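Local structure of diaminobutyrate-pyruvate transaminase and L-2,4-diaminobutyrate decarboxylase (Vibrio parahaemolyticus, 2QMA) at residues Gly298-Leu303 with His324-Gln329; Leu303-Ser308 with Met395-Leu400. The protein probably acts as a pyridoxal-phosphate-dependent transaminase and decarboxylase of 2,4-diaminobutyrate, this chain being its C-terminal decarboxylase part. One frame throughout, in Å; residues are numbered along the deposited sequence.

Interaction 1: residues Gly298-Leu303 with His324-Gln329; sequences GGALIL and HKLFYQ
The phenyl ring of F327 turns one face to the 3-10 turn 299-303, and the methyl of A300 sits on that face; F323 also packs against the ring, the two phenyl groups meeting edge-to-face. A300 CB lies 4.1 Å from the ring centroid of F327, 29° off the normal, a CH-pi contact displaced toward the CE2 side of the ring. Backbone joins in, since A300 CA approaches F327 CE2 to 3.6 Å. Farther round the ring, L303 brings one methyl, CD1, to within 3.8 Å of F327 CE1, the two side chains crossing at about a right angle. The same A300 methyl also abuts L326, with 3.6 Å between the two CB atoms. In L326 the side chain is swung away from N (chi1 -153°), which lays CG and CD2 alongside that methyl, so A300 is held between a leucine and a phenyl ring.

No hydrogen bond joins the segments, and contact is by apolar surface alone. Residues 325-328 form a type I turn, and just beyond it Q329 NE2 donates to F327 O at 2.8 Å, fastening the peptide that follows the ring. K325, the predicted cofactor lysine, carries no cofactor here; its NZ forms a salt bridge with D322. The turn lies between strands 318-322 and 334-338 of the mixed sheet, residues 298-303 follow strand 290-295, and helix 389-411 packs against both through Y396 and L399.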
ATOM      1  N   GLY A 298      -3.749 -19.888  -1.342  1.00 15.50           N
ATOM      2  CA  GLY A 298      -4.372 -20.875  -2.227  1.00 16.01           C
ATOM      3  C   GLY A 298      -5.554 -20.387  -3.045  1.00 16.88           C
ATOM      4  O   GLY A 298      -6.148 -21.147  -3.823  1.00 17.63           O
ATOM      5  N   GLY A 299      -5.894 -19.113  -2.893  1.00 16.40           N
ATOM      6  CA  GLY A 299      -6.942 -18.503  -3.715  1.00 16.55           C
ATOM      7  C   GLY A 299      -6.632 -18.676  -5.191  1.00 16.86           C
ATOM      8  O   GLY A 299      -7.555 -18.841  -5.979  1.00 16.17           O
ATOM      9  N   ALA A 300      -5.335 -18.696  -5.543  1.00 16.48           N
ATOM     10  CA  ALA A 300      -4.902 -18.860  -6.956  1.00 16.27           C
ATOM     11  C   ALA A 300      -5.389 -20.159  -7.597  1.00 16.35           C
ATOM     12  O   ALA A 300      -5.556 -20.240  -8.829  1.00 16.68           O
ATOM     13  CB  ALA A 300      -3.348 -18.718  -7.093  1.00 16.19           C
ATOM     14  N   LEU A 301      -5.646 -21.171  -6.776  1.00 15.51           N
ATOM     15  CA  LEU A 301      -6.086 -22.465  -7.316  1.00 15.60           C
ATOM     16  C   LEU A 301      -7.457 -22.409  -8.013  1.00 15.01           C
ATOM     17  O   LEU A 301      -7.869 -23.355  -8.688  1.00 15.58           O
ATOM     18  CB  LEU A 301      -6.112 -23.501  -6.211  1.00 15.97           C
ATOM     19  CG  LEU A 301      -4.773 -23.866  -5.594  1.00 15.44           C
ATOM     20  CD1 LEU A 301      -5.051 -25.043  -4.623  1.00 18.41           C
ATOM     21  CD2 LEU A 301      -3.686 -24.252  -6.682  1.00 16.52           C
ATOM     22  N   ILE A 302      -8.182 -21.309  -7.811  1.00 15.80           N
ATOM     23  CA  ILE A 302      -9.423 -21.063  -8.547  1.00 16.04           C
ATOM     24  C   ILE A 302      -9.222 -21.201 -10.076  1.00 16.31           C
ATOM     25  O   ILE A 302     -10.164 -21.580 -10.797  1.00 15.24           O
ATOM     26  CB  ILE A 302     -10.041 -19.681  -8.190  1.00 15.67           C
ATOM     27  CG1 ILE A 302     -11.561 -19.708  -8.386  1.00 16.16           C
ATOM     28  CG2 ILE A 302      -9.302 -18.526  -8.932  1.00 16.43           C
ATOM     29  CD1 ILE A 302     -12.293 -20.471  -7.294  1.00 16.13           C
ATOM     30  N   LEU A 303      -7.996 -20.948 -10.543  1.00 16.02           N
ATOM     31  CA  LEU A 303      -7.691 -20.997 -11.987  1.00 17.13           C
ATOM     32  C   LEU A 303      -7.159 -22.345 -12.473  1.00 18.43           C
ATOM     33  O   LEU A 303      -6.989 -22.549 -13.706  1.00 18.96           O
ATOM     34  CB  LEU A 303      -6.659 -19.932 -12.383  1.00 16.10           C
ATOM     35  CG  LEU A 303      -7.009 -18.469 -12.133  1.00 15.68           C
ATOM     36  CD1 LEU A 303      -5.836 -17.539 -12.573  1.00 16.04           C
ATOM     37  CD2 LEU A 303      -8.361 -18.089 -12.766  1.00 17.68           C
ATOM     38  N   HIS A 324       0.178 -10.906  -5.284  1.00 18.82           N
ATOM     39  CA  HIS A 324       1.605 -10.870  -5.164  1.00 20.21           C
ATOM     40  C   HIS A 324       2.139 -12.094  -4.468  1.00 20.50           C
ATOM     41  O   HIS A 324       3.290 -12.121  -4.071  1.00 22.20           O
ATOM     42  CB  HIS A 324       2.127  -9.555  -4.538  1.00 19.62           C
ATOM     43  CG  HIS A 324       1.556  -9.241  -3.194  1.00 22.64           C
ATOM     44  ND1 HIS A 324       1.779 -10.024  -2.077  1.00 27.28           N
ATOM     45  CD2 HIS A 324       0.831  -8.183  -2.769  1.00 23.21           C
ATOM     46  CE1 HIS A 324       1.199  -9.471  -1.027  1.00 25.12           C
ATOM     47  NE2 HIS A 324       0.606  -8.359  -1.423  1.00 26.85           N
ATOM     48  N   LYS A 325       1.293 -13.104  -4.306  1.00 21.08           N
ATOM     49  CA  LYS A 325       1.775 -14.417  -3.930  1.00 21.69           C
ATOM     50  C   LYS A 325       1.770 -15.321  -5.195  1.00 21.64           C
ATOM     51  O   LYS A 325       2.614 -15.153  -6.104  1.00 21.41           O
ATOM     52  CB  LYS A 325       0.997 -14.991  -2.721  1.00 22.01           C
ATOM     53  CG  LYS A 325       1.340 -14.286  -1.391  1.00 24.33           C
ATOM     54  CD  LYS A 325       0.424 -14.717  -0.258  1.00 22.35           C
ATOM     55  CE  LYS A 325       0.957 -14.365   1.112  1.00 25.66           C
ATOM     56  NZ  LYS A 325       0.909 -12.947   1.554  1.00 27.89           N
ATOM     57  N   LEU A 326       0.821 -16.242  -5.284  1.00 20.72           N
ATOM     58  CA  LEU A 326       0.890 -17.261  -6.313  1.00 19.99           C
ATOM     59  C   LEU A 326       0.444 -16.767  -7.694  1.00 19.30           C
ATOM     60  O   LEU A 326       0.627 -17.461  -8.699  1.00 19.72           O
ATOM     61  CB  LEU A 326       0.043 -18.449  -5.854  1.00 21.44           C
ATOM     62  CG  LEU A 326       0.263 -19.889  -6.279  1.00 21.22           C
ATOM     63  CD1 LEU A 326       1.721 -20.353  -6.313  1.00 19.87           C
ATOM     64  CD2 LEU A 326      -0.668 -20.801  -5.412  1.00 18.21           C
ATOM     65  N   PHE A 327      -0.116 -15.561  -7.768  1.00 18.07           N
ATOM     66  CA  PHE A 327      -0.391 -14.950  -9.096  1.00 17.92           C
ATOM     67  C   PHE A 327       0.829 -14.215  -9.701  1.00 16.88           C
ATOM     68  O   PHE A 327       0.752 -13.659 -10.810  1.00 17.17           O
ATOM     69  CB  PHE A 327      -1.525 -13.944  -9.020  1.00 18.80           C
ATOM     70  CG  PHE A 327      -2.919 -14.535  -8.805  1.00 20.28           C
ATOM     71  CD1 PHE A 327      -3.815 -14.681  -9.877  1.00 23.15           C
ATOM     72  CD2 PHE A 327      -3.371 -14.827  -7.509  1.00 22.38           C
ATOM     73  CE1 PHE A 327      -5.133 -15.155  -9.665  1.00 19.36           C
ATOM     74  CE2 PHE A 327      -4.648 -15.305  -7.290  1.00 18.26           C
ATOM     75  CZ  PHE A 327      -5.546 -15.457  -8.369  1.00 20.56           C
ATOM     76  N   TYR A 328       1.937 -14.204  -8.963  1.00 15.22           N
ATOM     77  CA  TYR A 328       3.225 -13.642  -9.431  1.00 16.00           C
ATOM     78  C   TYR A 328       3.288 -12.137  -9.711  1.00 15.36           C
ATOM     79  O   TYR A 328       4.221 -11.663 -10.369  1.00 14.64           O
ATOM     80  CB  TYR A 328       3.655 -14.379 -10.697  1.00 15.64           C
ATOM     81  CG  TYR A 328       3.663 -15.877 -10.530  1.00 17.50           C
ATOM     82  CD1 TYR A 328       4.589 -16.499  -9.680  1.00 17.69           C
ATOM     83  CD2 TYR A 328       2.813 -16.682 -11.297  1.00 19.50           C
ATOM     84  CE1 TYR A 328       4.641 -17.893  -9.556  1.00 17.85           C
ATOM     85  CE2 TYR A 328       2.869 -18.112 -11.187  1.00 18.94           C
ATOM     86  CZ  TYR A 328       3.780 -18.686 -10.296  1.00 18.59           C
ATOM     87  OH  TYR A 328       3.837 -20.051 -10.161  1.00 20.54           O
ATOM     88  N   GLN A 329       2.302 -11.387  -9.217  1.00 15.33           N
ATOM     89  CA  GLN A 329       2.318  -9.941  -9.371  1.00 14.72           C
ATOM     90  C   GLN A 329       3.342  -9.316  -8.408  1.00 15.04           C
ATOM     91  O   GLN A 329       3.584  -9.859  -7.330  1.00 14.92           O
ATOM     92  CB  GLN A 329       0.894  -9.359  -9.136  1.00 14.65           C
ATOM     93  CG  GLN A 329      -0.158 -10.046 -10.046  1.00 16.44           C
ATOM     94  CD  GLN A 329       0.240 -10.018 -11.535  1.00 15.54           C
ATOM     95  OE1 GLN A 329       0.135  -8.982 -12.193  1.00 18.19           O
ATOM     96  NE2 GLN A 329       0.724 -11.148 -12.051  1.00 17.32           N
TER

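Interaction 2: residues Leu303-Ser308 with Met395-Leu400; sequences LSSHKS and MYDHLL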
ATOM      1  N   LEU A 303      -7.996 -20.948 -10.543  1.00 16.02           N
ATOM      2  CA  LEU A 303      -7.691 -20.997 -11.987  1.00 17.13           C
ATOM      3  C   LEU A 303      -7.159 -22.345 -12.473  1.00 18.43           C
ATOM      4  O   LEU A 303      -6.989 -22.549 -13.706  1.00 18.96           O
ATOM      5  CB  LEU A 303      -6.659 -19.932 -12.383  1.00 16.10           C
ATOM      6  CG  LEU A 303      -7.009 -18.469 -12.133  1.00 15.68           C
ATOM      7  CD1 LEU A 303      -5.836 -17.539 -12.573  1.00 16.04           C
ATOM      8  CD2 LEU A 303      -8.361 -18.089 -12.766  1.00 17.68           C
ATOM      9  N   SER A 304      -6.933 -23.256 -11.531  1.00 17.92           N
ATOM     10  CA  SER A 304      -6.288 -24.528 -11.812  1.00 18.41           C
ATOM     11  C   SER A 304      -7.273 -25.699 -11.880  1.00 17.85           C
ATOM     12  O   SER A 304      -8.497 -25.542 -11.664  1.00 18.08           O
ATOM     13  CB  SER A 304      -5.294 -24.856 -10.696  1.00 17.95           C
ATOM     14  OG  SER A 304      -6.022 -25.380  -9.564  1.00 18.81           O
ATOM     15  N   SER A 305      -6.711 -26.879 -12.117  1.00 18.43           N
ATOM     16  CA  SER A 305      -7.472 -28.151 -12.142  1.00 19.52           C
ATOM     17  C   SER A 305      -7.939 -28.561 -10.758  1.00 20.21           C
ATOM     18  O   SER A 305      -8.665 -29.559 -10.614  1.00 21.30           O
ATOM     19  CB  SER A 305      -6.600 -29.294 -12.698  1.00 18.75           C
ATOM     20  OG  SER A 305      -6.433 -29.071 -14.080  1.00 21.27           O
ATOM     21  N   HIS A 306      -7.516 -27.802  -9.752  1.00 19.58           N
ATOM     22  CA  HIS A 306      -7.769 -28.146  -8.346  1.00 19.30           C
ATOM     23  C   HIS A 306      -8.738 -27.159  -7.699  1.00 18.43           C
ATOM     24  O   HIS A 306      -8.860 -27.104  -6.463  1.00 18.31           O
ATOM     25  CB  HIS A 306      -6.456 -28.177  -7.580  1.00 19.87           C
ATOM     26  CG  HIS A 306      -5.478 -29.154  -8.137  1.00 23.30           C
ATOM     27  ND1 HIS A 306      -5.417 -30.466  -7.717  1.00 26.69           N
ATOM     28  CD2 HIS A 306      -4.545 -29.021  -9.108  1.00 24.14           C
ATOM     29  CE1 HIS A 306      -4.464 -31.095  -8.389  1.00 28.97           C
ATOM     30  NE2 HIS A 306      -3.927 -30.243  -9.248  1.00 26.99           N
ATOM     31  N   LYS A 307      -9.417 -26.390  -8.553  1.00 17.05           N
ATOM     32  CA  LYS A 307     -10.481 -25.476  -8.131  1.00 17.36           C
ATOM     33  C   LYS A 307     -11.445 -26.113  -7.113  1.00 17.10           C
ATOM     34  O   LYS A 307     -11.869 -25.454  -6.142  1.00 18.01           O
ATOM     35  CB  LYS A 307     -11.240 -24.967  -9.358  1.00 15.60           C
ATOM     36  CG  LYS A 307     -12.257 -23.851  -9.077  1.00 19.86           C
ATOM     37  CD  LYS A 307     -13.219 -23.609 -10.252  1.00 16.76           C
ATOM     38  CE  LYS A 307     -14.362 -22.704  -9.781  1.00 20.61           C
ATOM     39  NZ  LYS A 307     -15.165 -22.197 -10.929  1.00 19.97           N
ATOM     40  N   SER A 308     -11.790 -27.383  -7.330  1.00 16.92           N
ATOM     41  CA  SER A 308     -12.667 -28.132  -6.401  1.00 17.44           C
ATOM     42  C   SER A 308     -12.266 -28.079  -4.920  1.00 17.49           C
ATOM     43  O   SER A 308     -13.107 -28.144  -4.046  1.00 16.02           O
ATOM     44  CB  SER A 308     -12.799 -29.595  -6.841  1.00 18.43           C
ATOM     45  OG  SER A 308     -11.523 -30.235  -6.812  1.00 18.35           O
HETATM   46  N   MSE A 395       0.383 -23.693 -14.586  1.00 16.49           N
HETATM   47  CA  MSE A 395       1.527 -23.545 -13.682  1.00 16.05           C
HETATM   48  C   MSE A 395       1.223 -24.142 -12.314  1.00 16.71           C
HETATM   49  O   MSE A 395       2.074 -24.792 -11.697  1.00 16.47           O
HETATM   50  CB  MSE A 395       1.944 -22.069 -13.554  1.00 15.27           C
HETATM   51  CG  MSE A 395       2.427 -21.442 -14.874  1.00 15.60           C
HETATM   52 SE   MSE A 395       2.869 -19.602 -14.729  0.70 17.51          SE
HETATM   53  CE  MSE A 395       2.907 -19.098 -16.579  1.00 20.11           C
ATOM     54  N   TYR A 396      -0.000 -23.924 -11.833  1.00 16.41           N
ATOM     55  CA  TYR A 396      -0.363 -24.362 -10.475  1.00 16.64           C
ATOM     56  C   TYR A 396      -0.512 -25.872 -10.434  1.00 16.69           C
ATOM     57  O   TYR A 396      -0.068 -26.485  -9.468  1.00 17.86           O
ATOM     58  CB  TYR A 396      -1.637 -23.666  -9.955  1.00 16.26           C
ATOM     59  CG  TYR A 396      -1.574 -22.162 -10.035  1.00 17.46           C
ATOM     60  CD1 TYR A 396      -0.371 -21.495  -9.841  1.00 16.68           C
ATOM     61  CD2 TYR A 396      -2.716 -21.405 -10.328  1.00 18.29           C
ATOM     62  CE1 TYR A 396      -0.283 -20.095  -9.965  1.00 17.38           C
ATOM     63  CE2 TYR A 396      -2.654 -19.993 -10.416  1.00 19.65           C
ATOM     64  CZ  TYR A 396      -1.437 -19.347 -10.238  1.00 18.56           C
ATOM     65  OH  TYR A 396      -1.376 -17.961 -10.326  1.00 18.95           O
ATOM     66  N   ASP A 397      -1.122 -26.453 -11.470  1.00 16.26           N
ATOM     67  CA  ASP A 397      -1.191 -27.934 -11.634  1.00 15.37           C
ATOM     68  C   ASP A 397       0.230 -28.519 -11.523  1.00 15.79           C
ATOM     69  O   ASP A 397       0.480 -29.472 -10.793  1.00 15.88           O
ATOM     70  CB  ASP A 397      -1.818 -28.306 -12.980  1.00 15.22           C
ATOM     71  CG  ASP A 397      -3.309 -27.928 -13.064  1.00 16.12           C
ATOM     72  OD1 ASP A 397      -3.909 -27.565 -12.005  1.00 17.74           O
ATOM     73  OD2 ASP A 397      -3.889 -28.006 -14.167  1.00 15.05           O
ATOM     74  N   HIS A 398       1.150 -27.912 -12.260  1.00 16.21           N
ATOM     75  CA  HIS A 398       2.579 -28.270 -12.215  1.00 16.92           C
ATOM     76  C   HIS A 398       3.204 -28.214 -10.813  1.00 17.05           C
ATOM     77  O   HIS A 398       3.921 -29.143 -10.375  1.00 16.17           O
ATOM     78  CB  HIS A 398       3.365 -27.368 -13.154  1.00 16.88           C
ATOM     79  CG  HIS A 398       4.839 -27.518 -12.993  1.00 18.23           C
ATOM     80  ND1 HIS A 398       5.615 -26.600 -12.313  1.00 21.77           N
ATOM     81  CD2 HIS A 398       5.661 -28.536 -13.335  1.00 15.83           C
ATOM     82  CE1 HIS A 398       6.868 -27.017 -12.303  1.00 17.41           C
ATOM     83  NE2 HIS A 398       6.923 -28.191 -12.918  1.00 20.06           N
ATOM     84  N   LEU A 399       2.948 -27.103 -10.125  1.00 16.68           N
ATOM     85  CA  LEU A 399       3.533 -26.856  -8.842  1.00 17.35           C
ATOM     86  C   LEU A 399       3.051 -27.911  -7.870  1.00 17.58           C
ATOM     87  O   LEU A 399       3.844 -28.404  -7.100  1.00 16.79           O
ATOM     88  CB  LEU A 399       3.179 -25.455  -8.341  1.00 17.89           C
ATOM     89  CG  LEU A 399       3.879 -24.243  -8.972  1.00 17.72           C
ATOM     90  CD1 LEU A 399       3.336 -22.936  -8.392  1.00 19.31           C
ATOM     91  CD2 LEU A 399       5.394 -24.337  -8.771  1.00 19.51           C
ATOM     92  N   LEU A 400       1.755 -28.262  -7.916  1.00 18.11           N
ATOM     93  CA  LEU A 400       1.210 -29.260  -6.994  1.00 20.00           C
ATOM     94  C   LEU A 400       1.813 -30.623  -7.279  1.00 18.44           C
ATOM     95  O   LEU A 400       2.200 -31.368  -6.349  1.00 18.71           O
ATOM     96  CB  LEU A 400      -0.330 -29.329  -7.084  1.00 19.91           C
ATOM     97  CG  LEU A 400      -1.036 -28.360  -6.097  1.00 21.38           C
ATOM     98  CD1 LEU A 400      -0.615 -26.925  -6.315  1.00 25.19           C
ATOM     99  CD2 LEU A 400      -2.598 -28.479  -6.134  1.00 23.25           C
TER
HETATM  100  O   HOH W   1      -1.499 -31.271 -10.300  1.00 23.76           O
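D397 grips S305 with both carboxylate oxygens, one taking the backbone N-H and the other the hydroxyl of the same residue. OD1 of D397 accepts from S305 N at 2.9 Å through its syn lone pair. S305 OG gives its proton to D397 OD2 at 2.8 Å, reaching that oxygen from 36° out of the carboxylate plane. With OG beside the backbone N (chi1 -71°), both donors of the serine face the same carboxylate.

The H306 imidazole meets the helix in two ways. L400 CD2 stands over the middle of one ring face, 3.6 Å from the H306 centroid and 10° off its normal, a CH-pi contact. At the edge, a water in the ring plane links H306 NE2 to D397 O, to which it donates. S304 OG accepts from H306 N in an ST turn, while S304 CB packs 3.9 Å from Y396 CB. The Y396 hydroxyl itself is hydrogen-bonded to L326 O.

A single carboxylate thus ties the loop to helix 389-411 with two bonds, and these donors would be expected to favour its ionised form.

How the interactions relate
Following the chain from the N terminus, residues 298-303 leave strand 290-295 and run into 303-308, with L303 common to both contacts. Strand 318-322 comes next, and interaction 1 closes the loop around it when 324-329 returns to 298-303. The chain then passes through strand 334-338, a partly unmodelled region and helix 377-386 to helix 389-411, where interaction 2 closes a much longer loop, its nearest ends 87 residues apart. The segments alternate, so the two loops cross rather than nest. Y396 belongs to interaction 2 and reaches into interaction 1. Together they tie two connections of the mixed sheet to helix 389-411.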